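Local coordinates for CCHC-type domain-containing protein (Trypanosoma brucei brucei, PDB 7C4C) that probably trims RNA from its 3' end as a metal-dependent 3'-5' exonuclease of the RNase D type and binds zinc through knuckle motifs, at residues A39-A44 with L59-S64; K98-C103 with E119-L124; Q125-A130 with V208-V213. One frame throughout, in Å; residues are numbered along the deposited sequence.

Interaction 1. Residues A39-A44 with L59-S64; sequences ALDIEA and LVQACS. With MN (manganese (II) ion), chain H; MN (manganese (II) ion), chain I; 5GP (guanosine-5'-monophosphate), chain N.
Asp41 and Gln61 form the middle of three hydrogen-bonded pairs that join 39-44 to 59-64 as antiparallel strands, their directions 161° apart. Six backbone bonds run through Ala39-Cys63, Asp41-Gln61 and Glu43-Leu59; the shorter bond of the central pair, Gln61 N to Asp41 O, measures 2.8 Å. Ile42-Val60 and Leu40-Ala62 alternate with these as non-hydrogen-bonded pairs, where Leu40 CD2 lies 3.7 Å from Ala62 CB.

The face bearing Asp41 and Glu43 binds metal. With CG anti to the backbone N (chi1 -163°), Asp41 sends its two carboxylate oxygens to different manganese ions, OD1 to one at 2.1 Å and OD2 to the other at 2.2 Å. Glu43 OE1 shares the second ion, and phosphate oxygen O2P of the GMP bridges both, the two-metal arrangement of DEDD exonucleases. The sugar is held too: its O3' donates to Glu43 OE2 at 2.7 Å and accepts from Ala44 N, while O2' donates to Ala44 O.

The Gln61 side chain, bent at chi2, crosses Glu43 at about a right angle; its NE2 gives Glu43 OE1 a weak bond of 3.2 Å and also bonds Ala188 O.

Helix 182-202 packs on this metal-binding face and brings Asp191 to the site, helix 104-114 meets Ile42, and strands 70-74 and 97-100 flank the pair.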
loop_
_atom_site.group_PDB
_atom_site.type_symbol
_atom_site.label_atom_id
_atom_site.label_comp_id
_atom_site.label_asym_id
_atom_site.label_seq_id
_atom_site.Cartn_x
_atom_site.Cartn_y
_atom_site.Cartn_z
ATOM N N ALA A 39 -10.255 6.683 9.634
ATOM C CA ALA A 39 -10.199 6.486 8.193
ATOM C C ALA A 39 -11.495 6.970 7.573
ATOM O O ALA A 39 -12.572 6.766 8.130
ATOM C CB ALA A 39 -9.988 5.012 7.862
ATOM N N LEU A 40 -11.397 7.600 6.414
ATOM C CA LEU A 40 -12.560 8.167 5.750
ATOM C C LEU A 40 -12.556 7.815 4.274
ATOM O O LEU A 40 -11.494 7.683 3.655
ATOM C CB LEU A 40 -12.600 9.683 5.893
ATOM C CG LEU A 40 -12.941 10.233 7.274
ATOM C CD1 LEU A 40 -12.838 11.748 7.211
ATOM C CD2 LEU A 40 -14.344 9.801 7.692
ATOM N N ASP A 41 -13.763 7.680 3.718
ATOM C CA ASP A 41 -13.953 7.456 2.291
ATOM C C ASP A 41 -15.390 7.839 1.933
ATOM O O ASP A 41 -16.252 7.960 2.807
ATOM C CB ASP A 41 -13.634 5.998 1.925
ATOM C CG ASP A 41 -13.420 5.791 0.435
ATOM O OD1 ASP A 41 -12.672 6.576 -0.187
ATOM O OD2 ASP A 41 -13.992 4.820 -0.107
ATOM N N ILE A 42 -15.637 8.035 0.639
ATOM C CA ILE A 42 -16.918 8.527 0.140
ATOM C C ILE A 42 -17.356 7.677 -1.038
ATOM O O ILE A 42 -16.548 7.360 -1.916
ATOM C CB ILE A 42 -16.815 10.008 -0.280
ATOM C CG1 ILE A 42 -16.601 10.880 0.948
ATOM C CG2 ILE A 42 -18.055 10.474 -1.027
ATOM C CD1 ILE A 42 -16.530 12.321 0.611
ATOM N N GLU A 43 -18.623 7.296 -1.059
ATOM C CA GLU A 43 -19.244 6.730 -2.247
ATOM C C GLU A 43 -20.294 7.710 -2.757
ATOM O O GLU A 43 -21.119 8.201 -1.965
ATOM C CB GLU A 43 -19.890 5.365 -1.967
ATOM C CG GLU A 43 -18.954 4.242 -1.481
ATOM C CD GLU A 43 -17.763 3.958 -2.392
ATOM O OE1 GLU A 43 -16.717 3.552 -1.843
ATOM O OE2 GLU A 43 -17.858 4.126 -3.634
ATOM N N ALA A 44 -20.275 7.976 -4.073
ATOM C CA ALA A 44 -21.136 8.986 -4.687
ATOM C C ALA A 44 -21.755 8.455 -5.977
ATOM O O ALA A 44 -21.261 7.495 -6.569
ATOM C CB ALA A 44 -20.361 10.281 -4.987
ATOM N N LEU A 59 -22.800 7.925 0.457
ATOM C CA LEU A 59 -22.280 7.419 1.719
ATOM C C LEU A 59 -20.961 8.097 2.028
ATOM O O LEU A 59 -20.168 8.383 1.120
ATOM C CB LEU A 59 -22.041 5.891 1.706
ATOM C CG LEU A 59 -23.115 4.906 1.257
ATOM C CD1 LEU A 59 -22.634 3.461 1.370
ATOM C CD2 LEU A 59 -24.291 5.107 2.134
ATOM N N VAL A 60 -20.755 8.374 3.315
ATOM C CA VAL A 60 -19.453 8.677 3.892
ATOM C C VAL A 60 -19.144 7.541 4.853
ATOM O O VAL A 60 -19.924 7.282 5.779
ATOM C CB VAL A 60 -19.443 10.035 4.612
ATOM C CG1 VAL A 60 -18.136 10.230 5.351
ATOM C CG2 VAL A 60 -19.642 11.173 3.622
ATOM N N GLN A 61 -18.032 6.841 4.620
ATOM C CA GLN A 61 -17.638 5.701 5.437
ATOM C C GLN A 61 -16.550 6.134 6.407
ATOM O O GLN A 61 -15.637 6.872 6.030
ATOM C CB GLN A 61 -17.122 4.550 4.579
ATOM C CG GLN A 61 -18.058 4.135 3.460
ATOM C CD GLN A 61 -17.711 4.789 2.140
ATOM O OE1 GLN A 61 -18.184 5.881 1.830
ATOM N NE2 GLN A 61 -16.908 4.104 1.340
ATOM N N ALA A 62 -16.646 5.673 7.652
ATOM C CA ALA A 62 -15.690 6.082 8.666
ATOM C C ALA A 62 -15.341 4.902 9.559
ATOM O O ALA A 62 -16.231 4.188 10.025
ATOM C CB ALA A 62 -16.239 7.236 9.508
ATOM N N CYS A 63 -14.050 4.722 9.822
ATOM C CA CYS A 63 -13.571 3.616 10.642
ATOM C C CYS A 63 -12.413 4.119 11.486
ATOM O O CYS A 63 -11.390 4.534 10.934
ATOM C CB CYS A 63 -13.125 2.441 9.765
ATOM S SG CYS A 63 -12.602 1.009 10.702
ATOM N N SER A 64 -12.563 4.071 12.809
ATOM C CA SER A 64 -11.620 4.714 13.707
ATOM C C SER A 64 -10.959 3.685 14.604
ATOM O O SER A 64 -11.386 2.531 14.691
ATOM C CB SER A 64 -12.307 5.777 14.574
ATOM O OG SER A 64 -12.468 5.302 15.897
HETATM MN MN MN H . -14.597 3.750 -1.949
HETATM MN MN MN I . -12.272 6.912 -2.197
HETATM P P 5GP N . -13.297 5.409 -4.362
HETATM O O1P 5GP N . -12.860 4.069 -4.912
HETATM O O2P 5GP N . -13.709 5.383 -2.905
HETATM O O3P 5GP N . -12.382 6.563 -4.714
HETATM O "O5'" 5GP N . -14.657 5.753 -5.125
HETATM C "C5'" 5GP N . -15.390 6.921 -4.782
HETATM C "C4'" 5GP N . -16.415 7.300 -5.824
HETATM O "O4'" 5GP N . -15.760 7.585 -7.086
HETATM C "C3'" 5GP N . -17.455 6.246 -6.180
HETATM O "O3'" 5GP N . -18.518 6.155 -5.246
HETATM C "C2'" 5GP N . -17.908 6.687 -7.565
HETATM O "O2'" 5GP N . -18.808 7.781 -7.473
HETATM C "C1'" 5GP N . -16.597 7.197 -8.158
HETATM N N9 5GP N . -15.905 6.149 -8.931
HETATM C C8 5GP N . -14.917 5.357 -8.481
HETATM N N7 5GP N . -14.517 4.530 -9.473
HETATM C C5 5GP N . -15.268 4.824 -10.549
HETATM C C6 5GP N . -15.296 4.312 -11.834
HETATM O O6 5GP N . -14.504 3.386 -12.130
HETATM N N1 5GP N . -16.170 4.821 -12.721
HETATM C C2 5GP N . -17.016 5.811 -12.383
HETATM N N2 5GP N . -17.885 6.287 -13.305
HETATM N N3 5GP N . -17.009 6.333 -11.131
HETATM C C4 5GP N . -16.136 5.851 -10.209
HETATM O O HOH W 1 -10.986 8.487 -1.695
HETATM O O HOH W 2 -13.880 8.449 -2.439
#

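Interaction 2. Residues K98-C103 with E119-L124; sequences KLFFDC and EGVLDL. With 5GP (guanosine-5'-monophosphate), chain P.
A beta-alpha-beta unit, strand 97-100, helix 104-114 and strand 121-123, brings Lys98-Phe100 beside Val121-Asp123 as parallel neighbours at one side of the exonuclease sheet. The strand axes come within 4.7 Å, and their directions differ by 24°. Lys98 N bonds Gly120 O, Leu122 N bonds Lys98 O and Phe100 N bonds Leu122 O, the alternation expected of a parallel pair; Leu124 N to Phe100 O, 2.9 Å, carries the pairing on to the start of helix 124-136.

At the entry to the second strand Lys98 bends at chi2 and chi4, which brings NZ to Glu119 O at 2.6 Å. The ammonium also bonds the carbonyls of Ile96 and Asp93, so the lysine gathers backbone oxygens around its charge.

The two faces pack differently. Leu99 and Leu122 lie side by side, CD2 to CD2 at 3.8 Å, and Leu124 CD2 reaches Leu99 CD2 from across; Ile195 of helix 182-202 touches both Leu99 and Leu124. On the other face Val121 CG1 comes obliquely to the Phe100 ring, 3.5 Å from CD1.

Beyond the strands, Asp102 OD2 accepts a 2.6 Å hydrogen bond from O2' of a second GMP, while its OD1 forms a salt bridge with Arg104. A chi1 of -178° extends Asp123, the N-cap residue of helix 124-136, away from its own amide and carries the carboxylate to the turn after the first strand. There OD1 takes Asp102 N on its syn side at 2.6 Å, and Cys103 N approaches OD2 from above the carboxylate plane at 3.2 Å.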
loop_
_atom_site.group_PDB
_atom_site.type_symbol
_atom_site.label_atom_id
_atom_site.label_comp_id
_atom_site.label_asym_id
_atom_site.label_seq_id
_atom_site.Cartn_x
_atom_site.Cartn_y
_atom_site.Cartn_z
ATOM N N LYS A 98 -7.341 12.426 10.133
ATOM C CA LYS A 98 -8.267 11.879 9.147
ATOM C C LYS A 98 -7.456 11.205 8.054
ATOM O O LYS A 98 -6.692 11.868 7.346
ATOM C CB LYS A 98 -9.170 12.955 8.542
ATOM C CG LYS A 98 -9.532 14.096 9.487
ATOM C CD LYS A 98 -10.379 13.616 10.643
ATOM C CE LYS A 98 -10.921 14.798 11.416
ATOM N NZ LYS A 98 -9.871 15.818 11.706
ATOM N N LEU A 99 -7.638 9.898 7.901
ATOM C CA LEU A 99 -6.888 9.130 6.923
ATOM C C LEU A 99 -7.723 8.948 5.664
ATOM O O LEU A 99 -8.837 8.415 5.719
ATOM C CB LEU A 99 -6.470 7.779 7.498
ATOM C CG LEU A 99 -5.649 7.844 8.791
ATOM C CD1 LEU A 99 -6.032 6.665 9.658
ATOM C CD2 LEU A 99 -4.153 7.853 8.529
ATOM N N PHE A 100 -7.180 9.396 4.535
ATOM C CA PHE A 100 -7.746 9.143 3.221
ATOM C C PHE A 100 -6.775 8.280 2.439
ATOM O O PHE A 100 -5.602 8.145 2.800
ATOM C CB PHE A 100 -8.011 10.455 2.455
ATOM C CG PHE A 100 -9.064 11.329 3.082
ATOM C CD1 PHE A 100 -8.774 12.086 4.203
ATOM C CD2 PHE A 100 -10.345 11.399 2.538
ATOM C CE1 PHE A 100 -9.736 12.886 4.791
ATOM C CE2 PHE A 100 -11.321 12.197 3.121
ATOM C CZ PHE A 100 -11.009 12.941 4.258
ATOM N N PHE A 101 -7.280 7.694 1.356
ATOM C CA PHE A 101 -6.442 7.124 0.305
ATOM C C PHE A 101 -6.816 7.865 -0.971
ATOM O O PHE A 101 -7.891 7.624 -1.533
ATOM C CB PHE A 101 -6.650 5.622 0.168
ATOM C CG PHE A 101 -5.575 4.939 -0.635
ATOM C CD1 PHE A 101 -4.399 4.524 -0.025
ATOM C CD2 PHE A 101 -5.738 4.714 -1.988
ATOM C CE1 PHE A 101 -3.403 3.885 -0.759
ATOM C CE2 PHE A 101 -4.730 4.072 -2.747
ATOM C CZ PHE A 101 -3.570 3.663 -2.136
ATOM N N ASP A 102 -5.933 8.763 -1.425
ATOM C CA ASP A 102 -6.245 9.760 -2.462
ATOM C C ASP A 102 -7.418 10.634 -2.031
ATOM O O ASP A 102 -8.578 10.248 -2.188
ATOM C CB ASP A 102 -6.555 9.138 -3.840
ATOM C CG ASP A 102 -6.823 10.219 -4.927
ATOM O OD1 ASP A 102 -6.594 11.413 -4.627
ATOM O OD2 ASP A 102 -7.167 9.896 -6.090
ATOM N N CYS A 103 -7.125 11.823 -1.521
ATOM C CA CYS A 103 -8.135 12.669 -0.904
ATOM C C CYS A 103 -8.708 13.710 -1.851
ATOM O O CYS A 103 -9.648 14.404 -1.456
ATOM C CB CYS A 103 -7.554 13.392 0.314
ATOM S SG CYS A 103 -6.344 14.666 -0.101
ATOM N N GLU A 119 -9.522 19.035 8.693
ATOM C CA GLU A 119 -8.231 19.379 9.265
ATOM C C GLU A 119 -7.615 18.126 9.867
ATOM O O GLU A 119 -8.313 17.167 10.197
ATOM C CB GLU A 119 -8.366 20.462 10.339
ATOM C CG GLU A 119 -9.175 21.677 9.901
ATOM C CD GLU A 119 -8.300 22.852 9.526
ATOM O OE1 GLU A 119 -7.067 22.747 9.697
ATOM O OE2 GLU A 119 -8.839 23.888 9.081
ATOM N N GLY A 120 -6.296 18.136 10.001
ATOM C CA GLY A 120 -5.590 16.938 10.428
ATOM C C GLY A 120 -5.679 15.787 9.448
ATOM O O GLY A 120 -5.798 14.629 9.864
ATOM N N VAL A 121 -5.632 16.077 8.166
ATOM C CA VAL A 121 -5.770 15.086 7.104
ATOM C C VAL A 121 -4.406 14.489 6.803
ATOM O O VAL A 121 -3.390 15.197 6.845
ATOM C CB VAL A 121 -6.380 15.738 5.850
ATOM C CG1 VAL A 121 -6.498 14.749 4.712
ATOM C CG2 VAL A 121 -7.738 16.343 6.196
ATOM N N LEU A 122 -4.381 13.187 6.492
ATOM C CA LEU A 122 -3.169 12.493 6.047
ATOM C C LEU A 122 -3.561 11.547 4.921
ATOM O O LEU A 122 -4.398 10.660 5.129
ATOM C CB LEU A 122 -2.517 11.719 7.192
ATOM C CG LEU A 122 -1.381 10.801 6.759
ATOM C CD1 LEU A 122 -0.198 11.663 6.404
ATOM C CD2 LEU A 122 -0.993 9.812 7.854
ATOM N N ASP A 123 -2.980 11.731 3.723
ATOM C CA ASP A 123 -3.351 10.918 2.562
ATOM C C ASP A 123 -2.332 9.783 2.427
ATOM O O ASP A 123 -1.144 10.030 2.186
ATOM C CB ASP A 123 -3.433 11.785 1.303
ATOM C CG ASP A 123 -3.879 10.997 0.056
ATOM O OD1 ASP A 123 -4.173 9.785 0.170
ATOM O OD2 ASP A 123 -4.019 11.619 -1.027
ATOM N N LEU A 124 -2.785 8.531 2.579
ATOM C CA LEU A 124 -1.811 7.431 2.600
ATOM C C LEU A 124 -1.323 7.042 1.216
ATOM O O LEU A 124 -0.200 6.545 1.089
ATOM C CB LEU A 124 -2.357 6.186 3.302
ATOM C CG LEU A 124 -2.832 6.429 4.737
ATOM C CD1 LEU A 124 -3.663 5.240 5.223
ATOM C CD2 LEU A 124 -1.659 6.667 5.629
HETATM P P 5GP P . -3.687 3.546 -11.637
HETATM O O1P 5GP P . -2.231 3.271 -11.942
HETATM O O2P 5GP P . -4.322 4.554 -12.565
HETATM O O3P 5GP P . -4.536 2.319 -11.393
HETATM O "O5'" 5GP P . -3.664 4.273 -10.215
HETATM C "C5'" 5GP P . -4.787 4.213 -9.342
HETATM C "C4'" 5GP P . -4.970 5.498 -8.569
HETATM O "O4'" 5GP P . -4.545 6.627 -9.387
HETATM C "C3'" 5GP P . -6.402 5.833 -8.152
HETATM O "O3'" 5GP P . -6.795 5.234 -6.926
HETATM C "C2'" 5GP P . -6.403 7.355 -8.111
HETATM O "O2'" 5GP P . -5.822 7.825 -6.902
HETATM C "C1'" 5GP P . -5.469 7.687 -9.275
HETATM N N9 5GP P . -6.196 7.790 -10.563
HETATM C C8 5GP P . -5.777 7.252 -11.726
HETATM N N7 5GP P . -6.669 7.524 -12.707
HETATM C C5 5GP P . -7.663 8.249 -12.150
HETATM C C6 5GP P . -8.827 8.804 -12.661
HETATM O O6 5GP P . -9.099 8.654 -13.873
HETATM N N1 5GP P . -9.645 9.492 -11.850
HETATM C C2 5GP P . -9.359 9.655 -10.547
HETATM N N2 5GP P . -10.196 10.353 -9.733
HETATM N N3 5GP P . -8.230 9.124 -10.027
HETATM C C4 5GP P . -7.364 8.420 -10.805
#

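Interaction 3. Residues Q125-A130 with V208-V213; sequences QVFFTA and VPVDVV. With 5GP (guanosine-5'-monophosphate), chain P.
This is an apolar contact without hydrogen bonds, made where one side of helix 124-136 meets the segment leading into helix 212-226, away from the metal site. It buries 225 Å² in all, and Phe127 takes part in three of the four residue pairs. Its chi1 of -156° sets the ring opposite its own backbone N, and the phenyl group reaches out from its helix to three valines. Val212 CG2 sits at the ring edge, near the ring plane, 3.7 Å from Phe127 CE2. Val208 CG1 approaches obliquely, 3.8 Å from Phe127 CE1. Between these two in sequence, Val210 places its carbonyl oxygen at the edge, 4.0 Å from Phe127 CZ, and its CB 4.2 Å from Phe127 CE1.

One helical turn on, Ala130 extends the contact: Val210 CG2 lies 3.8 Å from Ala130 O, and Val210 CG1 is 4.5 Å from Ala130 CB. At the start of the helix segment Gln125 NE2 donates to O2' of a bound GMP (2.8 Å) and to Ser142 O.

Around the valines, helix 124-136 adds Ile131 against Val208 and Lys134 against Val210, whereas Val215 of helix 212-226 touches both Phe127 and Val210. The packing thus joins these two helices near the start of the second.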
loop_
_atom_site.group_PDB
_atom_site.type_symbol
_atom_site.label_atom_id
_atom_site.label_comp_id
_atom_site.label_asym_id
_atom_site.label_seq_id
_atom_site.Cartn_x
_atom_site.Cartn_y
_atom_site.Cartn_z
ATOM N N GLN A 125 -2.139 7.221 0.178
ATOM C CA GLN A 125 -1.603 7.089 -1.172
ATOM C C GLN A 125 -0.455 8.059 -1.369
ATOM O O GLN A 125 0.590 7.697 -1.924
ATOM C CB GLN A 125 -2.689 7.343 -2.218
ATOM C CG GLN A 125 -2.257 7.023 -3.643
ATOM C CD GLN A 125 -3.255 7.477 -4.714
ATOM O OE1 GLN A 125 -3.534 8.664 -4.837
ATOM N NE2 GLN A 125 -3.767 6.532 -5.510
ATOM N N VAL A 126 -0.628 9.298 -0.908
ATOM C CA VAL A 126 0.447 10.280 -0.993
ATOM C C VAL A 126 1.609 9.841 -0.113
ATOM O O VAL A 126 2.779 10.016 -0.471
ATOM C CB VAL A 126 -0.082 11.681 -0.609
ATOM C CG1 VAL A 126 1.040 12.608 -0.173
ATOM C CG2 VAL A 126 -0.849 12.284 -1.771
ATOM N N PHE A 127 1.305 9.220 1.033
ATOM C CA PHE A 127 2.372 8.702 1.878
ATOM C C PHE A 127 3.203 7.670 1.127
ATOM O O PHE A 127 4.439 7.736 1.114
ATOM C CB PHE A 127 1.784 8.101 3.148
ATOM C CG PHE A 127 2.735 8.065 4.300
ATOM C CD1 PHE A 127 4.100 7.972 4.104
ATOM C CD2 PHE A 127 2.254 8.147 5.594
ATOM C CE1 PHE A 127 4.971 7.953 5.182
ATOM C CE2 PHE A 127 3.119 8.126 6.676
ATOM C CZ PHE A 127 4.477 8.031 6.471
ATOM N N PHE A 128 2.535 6.716 0.480
ATOM C CA PHE A 128 3.244 5.669 -0.239
ATOM C C PHE A 128 4.101 6.251 -1.356
ATOM O O PHE A 128 5.256 5.842 -1.540
ATOM C CB PHE A 128 2.242 4.659 -0.800
ATOM C CG PHE A 128 2.883 3.456 -1.421
ATOM C CD1 PHE A 128 3.243 2.368 -0.638
ATOM C CD2 PHE A 128 3.132 3.412 -2.797
ATOM C CE1 PHE A 128 3.842 1.238 -1.208
ATOM C CE2 PHE A 128 3.730 2.284 -3.377
ATOM C CZ PHE A 128 4.092 1.202 -2.577
ATOM N N THR A 129 3.556 7.201 -2.123
ATOM C CA THR A 129 4.370 7.841 -3.154
ATOM C C THR A 129 5.521 8.619 -2.532
ATOM O O THR A 129 6.617 8.666 -3.095
ATOM C CB THR A 129 3.508 8.760 -4.027
ATOM O OG1 THR A 129 2.539 7.976 -4.755
ATOM C CG2 THR A 129 4.378 9.553 -5.002
ATOM N N ALA A 130 5.307 9.208 -1.357
ATOM C CA ALA A 130 6.396 9.930 -0.711
ATOM C C ALA A 130 7.570 9.000 -0.437
ATOM O O ALA A 130 8.732 9.383 -0.606
ATOM C CB ALA A 130 5.904 10.581 0.578
ATOM N N VAL A 208 10.017 3.198 8.199
ATOM C CA VAL A 208 9.476 3.994 7.106
ATOM C C VAL A 208 10.374 5.222 6.933
ATOM O O VAL A 208 10.592 5.944 7.910
ATOM C CB VAL A 208 8.026 4.415 7.370
ATOM C CG1 VAL A 208 7.644 5.547 6.454
ATOM C CG2 VAL A 208 7.094 3.227 7.169
ATOM N N PRO A 209 10.894 5.475 5.739
ATOM C CA PRO A 209 11.934 6.504 5.611
ATOM C C PRO A 209 11.419 7.916 5.388
ATOM O O PRO A 209 12.181 8.766 4.912
ATOM C CB PRO A 209 12.761 6.006 4.413
ATOM C CG PRO A 209 11.813 5.225 3.589
ATOM C CD PRO A 209 10.746 4.668 4.517
ATOM N N VAL A 210 10.163 8.206 5.738
ATOM C CA VAL A 210 9.624 9.561 5.642
ATOM C C VAL A 210 8.905 9.898 6.940
ATOM O O VAL A 210 8.242 9.037 7.527
ATOM C CB VAL A 210 8.678 9.719 4.437
ATOM C CG1 VAL A 210 8.047 11.097 4.451
ATOM C CG2 VAL A 210 9.434 9.508 3.125
ATOM N N ASP A 211 9.065 11.138 7.409
ATOM C CA ASP A 211 8.336 11.594 8.587
ATOM C C ASP A 211 6.861 11.793 8.264
ATOM O O ASP A 211 6.513 12.410 7.255
ATOM C CB ASP A 211 8.914 12.904 9.114
ATOM C CG ASP A 211 10.184 12.704 9.892
ATOM O OD1 ASP A 211 10.110 12.147 11.009
ATOM O OD2 ASP A 211 11.257 13.115 9.396
ATOM N N VAL A 212 5.996 11.289 9.146
ATOM C CA VAL A 212 4.554 11.471 8.994
ATOM C C VAL A 212 4.217 12.950 8.913
ATOM O O VAL A 212 3.335 13.367 8.148
ATOM C CB VAL A 212 3.811 10.787 10.163
ATOM C CG1 VAL A 212 2.336 11.211 10.231
ATOM C CG2 VAL A 212 3.926 9.295 10.042
ATOM N N VAL A 213 4.902 13.763 9.713
ATOM C CA VAL A 213 4.594 15.186 9.748
ATOM C C VAL A 213 4.831 15.807 8.377
ATOM O O VAL A 213 4.081 16.687 7.937
ATOM C CB VAL A 213 5.420 15.870 10.854
ATOM C CG1 VAL A 213 5.687 17.317 10.518
ATOM C CG2 VAL A 213 4.673 15.786 12.162
HETATM P P 5GP P . -3.687 3.546 -11.637
HETATM O O1P 5GP P . -2.231 3.271 -11.942
HETATM O O2P 5GP P . -4.322 4.554 -12.565
HETATM O O3P 5GP P . -4.536 2.319 -11.393
HETATM O "O5'" 5GP P . -3.664 4.273 -10.215
HETATM C "C5'" 5GP P . -4.787 4.213 -9.342
HETATM C "C4'" 5GP P . -4.970 5.498 -8.569
HETATM O "O4'" 5GP P . -4.545 6.627 -9.387
HETATM C "C3'" 5GP P . -6.402 5.833 -8.152
HETATM O "O3'" 5GP P . -6.795 5.234 -6.926
HETATM C "C2'" 5GP P . -6.403 7.355 -8.111
HETATM O "O2'" 5GP P . -5.822 7.825 -6.902
HETATM C "C1'" 5GP P . -5.469 7.687 -9.275
HETATM N N9 5GP P . -6.196 7.790 -10.563
HETATM C C8 5GP P . -5.777 7.252 -11.726
HETATM N N7 5GP P . -6.669 7.524 -12.707
HETATM C C5 5GP P . -7.663 8.249 -12.150
HETATM C C6 5GP P . -8.827 8.804 -12.661
HETATM O O6 5GP P . -9.099 8.654 -13.873
HETATM N N1 5GP P . -9.645 9.492 -11.850
HETATM C C2 5GP P . -9.359 9.655 -10.547
HETATM N N2 5GP P . -10.196 10.353 -9.733
HETATM N N3 5GP P . -8.230 9.124 -10.027
HETATM C C4 5GP P . -7.364 8.420 -10.805
#

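How the interactions relate
Along the chain the three contacts come in series. Interactions 1 and 2, with centres 11 Å apart, lie in one mixed sheet: strands 37-44 and 97-100 are neighbours, joined by a probable backbone hydrogen bond between Leu40 N and Leu99 O, 2.8 Å. Strand 121-123 runs straight into helix 124-136, linking interaction 2 to interaction 3, whose centre is 12 Å away. Interactions 1 and 3 do not touch, their centres being 22 Å apart. Within this one exonuclease fold, an inner strand of the sheet thus carries the manganese site with its nucleotide, while Asp102 of interaction 2 and Gln125 of interaction 3 together hold a second GMP nearby.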